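Side-chain contacts in intracellular protein transport protein USO1 (Saccharomyces cerevisiae S288c, PDB 6LSU), which is required for protein transport from the endoplasmic reticulum to the Golgi complex, serving as a membrane tether built of a globular head and a coiled-coil tail: residues E235-F238 with S239-E242; S335-L338 with M339-R343; S614-I617 with Q618-V622. One frame throughout, in Å; residues are numbered along the deposited sequence.

Interaction 1. Residues E235-F238 with S239-E242; sequences ERLF and SIIE
Phe238 and Ile241 lie side by side on one flank of helix 233-244, pointing the same way, with Phe238 CD1 4.2 Å from Ile241 CD1 in an oblique approach to the ring. With CG1 set opposite the carbonyl carbon (chi1 -68°), Ile241 also turns its long branch back along the helix, so that Ile241 CD1 lies 3.5 Å from Leu237 O. With an alanine here the branch is gone, and a gap would probably open beside the Phe238 ring, leaving it less firmly held. The exposed flank works differently. Ser239 uses two donors on one acceptor: Ser239 OG bonds to Glu235 O at 2.6 Å, and Ser239 N reaches Glu235 O at 3.1 Å from the opposite face of the carbonyl plane. The serine hydroxyl is thus satisfied by its own helix. Outward, Leu237 and Phe238 pack on Ile260 of helix 251-264, Ile241 on Cys256 of that helix and on Leu286 of helix 280-287, while Arg236 forms a salt bridge with Asp200. This is the amphipathic helix packing by which the stacked helices of an armadillo solenoid are held together, here in ARM 4.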
loop_
_atom_site.group_PDB
_atom_site.type_symbol
_atom_site.label_atom_id
_atom_site.label_comp_id
_atom_site.label_asym_id
_atom_site.label_seq_id
_atom_site.Cartn_x
_atom_site.Cartn_y
_atom_site.Cartn_z
ATOM N N GLU A 235 -23.394 0.308 9.763
ATOM C CA GLU A 235 -24.629 -0.443 9.393
ATOM C C GLU A 235 -25.220 0.166 8.118
ATOM O O GLU A 235 -25.522 -0.588 7.136
ATOM C CB GLU A 235 -25.630 -0.388 10.548
ATOM C CG GLU A 235 -26.592 -1.566 10.613
ATOM C CD GLU A 235 -27.100 -1.862 12.016
ATOM O OE1 GLU A 235 -26.371 -2.538 12.794
ATOM O OE2 GLU A 235 -28.214 -1.393 12.343
ATOM N N ARG A 236 -25.319 1.493 8.097
ATOM C CA ARG A 236 -25.918 2.256 6.973
ATOM C C ARG A 236 -25.097 2.033 5.702
ATOM O O ARG A 236 -25.661 1.616 4.670
ATOM C CB ARG A 236 -25.953 3.746 7.316
ATOM C CG ARG A 236 -26.881 4.093 8.474
ATOM C CD ARG A 236 -26.994 5.592 8.652
ATOM N NE ARG A 236 -27.518 5.981 9.954
ATOM C CZ ARG A 236 -28.707 6.542 10.167
ATOM N NH1 ARG A 236 -29.528 6.788 9.157
ATOM N NH2 ARG A 236 -29.057 6.861 11.400
ATOM N N LEU A 237 -23.796 2.301 5.773
ATOM C CA LEU A 237 -22.909 2.296 4.581
ATOM C C LEU A 237 -22.853 0.886 3.985
ATOM O O LEU A 237 -22.943 0.807 2.750
ATOM C CB LEU A 237 -21.521 2.839 4.961
ATOM C CG LEU A 237 -21.480 4.343 5.251
ATOM C CD1 LEU A 237 -20.054 4.816 5.514
ATOM C CD2 LEU A 237 -22.089 5.132 4.114
ATOM N N PHE A 238 -22.756 -0.161 4.811
ATOM C CA PHE A 238 -22.817 -1.586 4.373
ATOM C C PHE A 238 -24.160 -1.945 3.718
ATOM O O PHE A 238 -24.123 -2.690 2.730
ATOM C CB PHE A 238 -22.465 -2.592 5.478
ATOM C CG PHE A 238 -20.972 -2.814 5.599
ATOM C CD1 PHE A 238 -20.272 -3.371 4.540
ATOM C CD2 PHE A 238 -20.253 -2.376 6.701
ATOM C CE1 PHE A 238 -18.899 -3.516 4.595
ATOM C CE2 PHE A 238 -18.876 -2.538 6.749
ATOM C CZ PHE A 238 -18.208 -3.108 5.691
ATOM N N SER A 239 -25.300 -1.387 4.139
ATOM C CA SER A 239 -26.595 -1.703 3.464
ATOM C C SER A 239 -26.571 -1.017 2.117
ATOM O O SER A 239 -26.994 -1.654 1.160
ATOM C CB SER A 239 -27.821 -1.326 4.227
ATOM O OG SER A 239 -27.487 -1.114 5.589
ATOM N N ILE A 240 -26.062 0.215 2.040
ATOM C CA ILE A 240 -25.989 0.936 0.731
ATOM C C ILE A 240 -25.111 0.096 -0.208
ATOM O O ILE A 240 -25.523 -0.163 -1.323
ATOM C CB ILE A 240 -25.470 2.375 0.906
ATOM C CG1 ILE A 240 -26.342 3.182 1.863
ATOM C CG2 ILE A 240 -25.356 3.043 -0.467
ATOM C CD1 ILE A 240 -25.841 4.576 2.110
ATOM N N ILE A 241 -23.918 -0.320 0.259
ATOM C CA ILE A 241 -22.983 -1.169 -0.521
ATOM C C ILE A 241 -23.743 -2.423 -0.994
ATOM O O ILE A 241 -23.706 -2.677 -2.216
ATOM C CB ILE A 241 -21.712 -1.516 0.282
ATOM C CG1 ILE A 241 -20.835 -0.275 0.520
ATOM C CG2 ILE A 241 -20.899 -2.649 -0.409
ATOM C CD1 ILE A 241 -19.833 -0.432 1.606
ATOM N N GLU A 242 -24.416 -3.178 -0.108
ATOM C CA GLU A 242 -25.126 -4.400 -0.582
ATOM C C GLU A 242 -26.288 -4.039 -1.519
ATOM O O GLU A 242 -26.435 -4.711 -2.545
ATOM C CB GLU A 242 -25.598 -5.351 0.512
ATOM C CG GLU A 242 -25.626 -6.806 0.006
ATOM C CD GLU A 242 -24.477 -7.315 -0.885
ATOM O OE1 GLU A 242 -23.267 -7.090 -0.549
ATOM O OE2 GLU A 242 -24.792 -7.950 -1.929
#

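Interaction 2. Residues S335-L338 with M339-R343; sequences SSVL and MVVLR
Leu338 and Leu342 meet one turn apart near the start of helix 337-346, a helix of ARM 6 in the armadillo solenoid, and both leucines are buried. Leu338 CG is 4.2 Å from Leu342 CD1, and the two side chains run side by side in the same direction. Their first torsions differ: Leu338 holds CG anti to its nitrogen (chi1 -177°), whereas Leu342 holds CG opposite the carbonyl carbon (chi1 -71°), which swings its branch back over the preceding turn and brings Leu342 CG to 3.2 Å from Leu338 O. A second pair, one residue earlier, repeats the spacing but not the geometry: Val337 CG1 lies 3.9 Å from Val341 CG1, and these side chains cross obliquely. A lighter touch joins Ser336 and Val340, with Ser336 CB 4.0 Å from Val340 CG2.

Backbone bonds set these pairs four residues apart. Val340 N donates to Ser336 O at 2.8 Å, Val341 N to Val337 O at 2.8 Å, and Leu342 N to Leu338 O at 3.1 Å.

The next shell holds each pair from outside. Leu338 and Val341 rest on Met365 of helix 354-366, with Val341 and Leu342 on Ala362 of the same helix; Val337 meets Val314 and Val341 meets Leu311 of helix 301-317, and Val340 meets Leu287 of helix 280-287. The helix is therefore wedged among three others.

A serine in the loop just before the helix caps its beginning. Ser335 OG hydrogen-bonds to Leu332 O of the preceding helix 325-333 and also serves as acceptor in a capping bond: Val337 N donates to Ser335 OG at 3.3 Å, with an N-H...O angle of 153°.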
loop_
_atom_site.group_PDB
_atom_site.type_symbol
_atom_site.label_atom_id
_atom_site.label_comp_id
_atom_site.label_asym_id
_atom_site.label_seq_id
_atom_site.Cartn_x
_atom_site.Cartn_y
_atom_site.Cartn_z
ATOM N N SER A 335 -12.722 -14.385 12.649
ATOM C CA SER A 335 -13.725 -14.310 11.553
ATOM C C SER A 335 -13.192 -15.074 10.340
ATOM O O SER A 335 -12.213 -15.807 10.514
ATOM C CB SER A 335 -14.069 -12.868 11.224
ATOM O OG SER A 335 -13.009 -12.207 10.551
ATOM N N SER A 336 -13.811 -14.911 9.170
ATOM C CA SER A 336 -13.322 -15.534 7.911
ATOM C C SER A 336 -12.315 -14.627 7.171
ATOM O O SER A 336 -11.846 -15.029 6.103
ATOM C CB SER A 336 -14.482 -15.973 7.037
ATOM O OG SER A 336 -15.502 -14.979 6.956
ATOM N N VAL A 337 -11.914 -13.481 7.725
ATOM C CA VAL A 337 -11.257 -12.417 6.906
ATOM C C VAL A 337 -9.911 -12.927 6.385
ATOM O O VAL A 337 -9.694 -12.817 5.171
ATOM C CB VAL A 337 -11.141 -11.064 7.628
ATOM C CG1 VAL A 337 -10.565 -10.013 6.696
ATOM C CG2 VAL A 337 -12.482 -10.584 8.120
ATOM N N LEU A 338 -9.077 -13.516 7.237
ATOM C CA LEU A 338 -7.738 -14.042 6.863
ATOM C C LEU A 338 -7.863 -15.036 5.726
ATOM O O LEU A 338 -7.061 -14.971 4.759
ATOM C CB LEU A 338 -7.063 -14.754 8.030
ATOM C CG LEU A 338 -5.642 -15.250 7.709
ATOM C CD1 LEU A 338 -4.747 -14.097 7.257
ATOM C CD2 LEU A 338 -5.017 -15.970 8.908
ATOM N N MET A 339 -8.769 -15.968 5.865
ATOM C CA MET A 339 -8.971 -17.034 4.877
ATOM C C MET A 339 -9.480 -16.356 3.613
ATOM O O MET A 339 -9.127 -16.754 2.521
ATOM C CB MET A 339 -9.988 -18.066 5.384
ATOM C CG MET A 339 -10.061 -19.265 4.487
ATOM S SD MET A 339 -8.489 -20.158 4.608
ATOM C CE MET A 339 -8.336 -20.661 2.885
ATOM N N VAL A 340 -10.358 -15.391 3.745
ATOM C CA VAL A 340 -10.911 -14.721 2.527
ATOM C C VAL A 340 -9.794 -13.927 1.814
ATOM O O VAL A 340 -9.744 -14.005 0.560
ATOM C CB VAL A 340 -12.126 -13.848 2.856
ATOM C CG1 VAL A 340 -12.604 -13.115 1.605
ATOM C CG2 VAL A 340 -13.245 -14.717 3.404
ATOM N N VAL A 341 -8.961 -13.165 2.534
ATOM C CA VAL A 341 -7.943 -12.375 1.780
ATOM C C VAL A 341 -6.899 -13.323 1.139
ATOM O O VAL A 341 -6.442 -13.022 0.078
ATOM C CB VAL A 341 -7.366 -11.165 2.555
ATOM C CG1 VAL A 341 -8.340 -10.541 3.526
ATOM C CG2 VAL A 341 -6.051 -11.429 3.173
ATOM N N LEU A 342 -6.573 -14.461 1.750
ATOM C CA LEU A 342 -5.610 -15.446 1.192
ATOM C C LEU A 342 -6.221 -16.124 -0.003
ATOM O O LEU A 342 -5.448 -16.428 -0.899
ATOM C CB LEU A 342 -5.240 -16.518 2.217
ATOM C CG LEU A 342 -4.352 -16.070 3.372
ATOM C CD1 LEU A 342 -4.151 -17.231 4.351
ATOM C CD2 LEU A 342 -3.033 -15.560 2.850
ATOM N N ARG A 343 -7.543 -16.316 -0.048
ATOM C CA ARG A 343 -8.218 -16.756 -1.301
ATOM C C ARG A 343 -8.000 -15.706 -2.387
ATOM O O ARG A 343 -7.742 -16.124 -3.508
ATOM C CB ARG A 343 -9.706 -17.035 -1.097
ATOM C CG ARG A 343 -9.950 -18.416 -0.522
ATOM C CD ARG A 343 -11.445 -18.725 -0.436
ATOM N NE ARG A 343 -11.674 -19.580 0.724
ATOM C CZ ARG A 343 -12.385 -19.258 1.802
ATOM N NH1 ARG A 343 -13.035 -18.108 1.877
ATOM N NH2 ARG A 343 -12.454 -20.110 2.807
#

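Interaction 3. Residues S614-I617 with Q618-V622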
loop_
_atom_site.group_PDB
_atom_site.type_symbol
_atom_site.label_atom_id
_atom_site.label_comp_id
_atom_site.label_asym_id
_atom_site.label_seq_id
_atom_site.Cartn_x
_atom_site.Cartn_y
_atom_site.Cartn_z
ATOM N N SER A 614 39.640 -10.811 -8.155
ATOM C CA SER A 614 39.776 -9.402 -7.700
ATOM C C SER A 614 40.665 -8.569 -8.635
ATOM O O SER A 614 40.524 -7.342 -8.604
ATOM C CB SER A 614 40.290 -9.345 -6.291
ATOM O OG SER A 614 41.698 -9.455 -6.267
ATOM N N TYR A 615 41.599 -9.175 -9.373
ATOM C CA TYR A 615 42.507 -8.458 -10.325
ATOM C C TYR A 615 41.803 -8.320 -11.674
ATOM O O TYR A 615 41.908 -9.225 -12.540
ATOM C CB TYR A 615 43.873 -9.148 -10.507
ATOM C CG TYR A 615 44.743 -9.071 -9.286
ATOM C CD1 TYR A 615 45.466 -7.930 -8.989
ATOM C CD2 TYR A 615 44.733 -10.093 -8.357
ATOM C CE1 TYR A 615 46.207 -7.838 -7.827
ATOM C CE2 TYR A 615 45.472 -10.017 -7.188
ATOM C CZ TYR A 615 46.220 -8.889 -6.928
ATOM O OH TYR A 615 46.942 -8.869 -5.773
ATOM N N GLN A 616 41.077 -7.214 -11.836
ATOM C CA GLN A 616 40.377 -6.891 -13.102
ATOM C C GLN A 616 40.807 -5.495 -13.550
ATOM O O GLN A 616 41.293 -4.707 -12.688
ATOM C CB GLN A 616 38.864 -7.007 -12.920
ATOM C CG GLN A 616 38.177 -7.721 -14.073
ATOM C CD GLN A 616 37.159 -8.709 -13.567
ATOM O OE1 GLN A 616 36.963 -8.836 -12.357
ATOM N NE2 GLN A 616 36.512 -9.412 -14.491
ATOM N N ILE A 617 40.679 -5.248 -14.855
ATOM C CA ILE A 617 40.846 -3.909 -15.491
ATOM C C ILE A 617 39.964 -2.891 -14.743
ATOM O O ILE A 617 38.793 -3.225 -14.436
ATOM C CB ILE A 617 40.580 -3.999 -17.012
ATOM C CG1 ILE A 617 39.471 -4.997 -17.374
ATOM C CG2 ILE A 617 41.880 -4.316 -17.736
ATOM C CD1 ILE A 617 39.546 -5.580 -18.781
ATOM N N GLN A 618 40.517 -1.703 -14.446
ATOM C CA GLN A 618 40.093 -0.784 -13.343
ATOM C C GLN A 618 38.588 -0.468 -13.411
ATOM O O GLN A 618 38.015 -0.135 -12.346
ATOM C CB GLN A 618 40.931 0.502 -13.364
ATOM C CG GLN A 618 40.683 1.445 -12.184
ATOM C CD GLN A 618 41.240 0.928 -10.878
ATOM O OE1 GLN A 618 41.891 -0.112 -10.831
ATOM N NE2 GLN A 618 40.998 1.669 -9.807
ATOM N N ASP A 619 37.971 -0.584 -14.595
ATOM C CA ASP A 619 36.557 -0.197 -14.856
ATOM C C ASP A 619 35.626 -1.408 -15.016
ATOM O O ASP A 619 34.416 -1.153 -15.061
ATOM C CB ASP A 619 36.443 0.637 -16.135
ATOM C CG ASP A 619 37.150 -0.004 -17.319
ATOM O OD1 ASP A 619 38.155 -0.724 -17.086
ATOM O OD2 ASP A 619 36.688 0.208 -18.462
ATOM N N GLU A 620 36.117 -2.652 -15.125
ATOM C CA GLU A 620 35.285 -3.746 -15.707
ATOM C C GLU A 620 34.127 -4.126 -14.769
ATOM O O GLU A 620 32.963 -4.020 -15.229
ATOM C CB GLU A 620 36.094 -4.963 -16.167
ATOM C CG GLU A 620 36.052 -5.110 -17.689
ATOM C CD GLU A 620 35.765 -6.498 -18.231
ATOM O OE1 GLU A 620 36.166 -6.773 -19.382
ATOM O OE2 GLU A 620 35.127 -7.291 -17.510
ATOM N N ASP A 621 34.385 -4.543 -13.528
ATOM C CA ASP A 621 33.299 -5.024 -12.626
ATOM C C ASP A 621 33.528 -4.520 -11.211
ATOM O O ASP A 621 33.772 -5.368 -10.350
ATOM C CB ASP A 621 33.248 -6.550 -12.565
ATOM C CG ASP A 621 32.380 -7.195 -13.625
ATOM O OD1 ASP A 621 31.280 -6.666 -13.869
ATOM O OD2 ASP A 621 32.807 -8.243 -14.171
ATOM N N VAL A 622 33.434 -3.214 -10.980
ATOM C CA VAL A 622 33.955 -2.602 -9.722
ATOM C C VAL A 622 33.145 -3.100 -8.513
ATOM O O VAL A 622 33.720 -3.134 -7.348
ATOM C CB VAL A 622 33.988 -1.068 -9.818
ATOM C CG1 VAL A 622 32.759 -0.517 -10.519
ATOM C CG2 VAL A 622 34.176 -0.437 -8.453
#
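Ile617 lays its longer branch across the aliphatic part of Glu620, with Ile617 CG1 3.4 Å from Glu620 CG and the two chains inclined to one another. The branch is brought there by its first torsion: CG1 sits between the backbone nitrogen and the carbonyl carbon (chi1 36°). Further out, Ile617 CD1 comes within 3.6 Å of Glu620 OE1, so the methyl lies next to the carboxylate as well as the methylenes, and the apolar and charged parts of the pair share one exposed surface.

Residues Ile617 to Glu620 form a type I beta turn, closed by Glu620 N donating to Ile617 O at 2.8 Å. The N-H points almost straight at the oxygen (174°), yet the donor stands 37° out of the carbonyl plane. The turn brings the two residues near each other, and the side-chain torsions complete the contact. At the second corner Asp619 directs its carboxylate back toward the start of the turn, and Asp619 OD1 approaches Ile617 C to 3.7 Å.

Gln616 also touches Glu620, its side chain crossing that of the glutamate at about a right angle, with Gln616 CG 4.0 Å from Glu620 CB. Gln616 and Gln618 both touch a neighbouring molecule in the crystal, so their conformations may partly reflect the lattice.

At its start the loop is anchored: Ser614 O accepts a hydrogen bond from Arg666 NH2 and Tyr615 packs on Leu658 of helix 647-658. At its far end Asp621 stands at the N-cap position of helix 622-637, without a side-chain capping bond. The whole is an exposed interhelical connection, in which a beta turn carries the chain from helix 604-614 to helix 622-637 within ARM 10.

Overall arrangement
The three contacts follow one another along the globular head, in ARM 4, ARM 6 and ARM 10. Interactions 1 and 2 belong to different helices, 233-244 and 337-346, with centres 21 Å apart and nearest atoms about 10 Å apart; helix 280-287 packs against both and bridges them. Interaction 3 is remote, its centre 52 Å from that of interaction 2 and 65 Å from that of interaction 1, and interactions 1 and 3 lie on opposite sides of the chain's centre. Such spacing reflects an elongated solenoid: two contacts lie within packed helices, while the third lies in a surface loop joining two more.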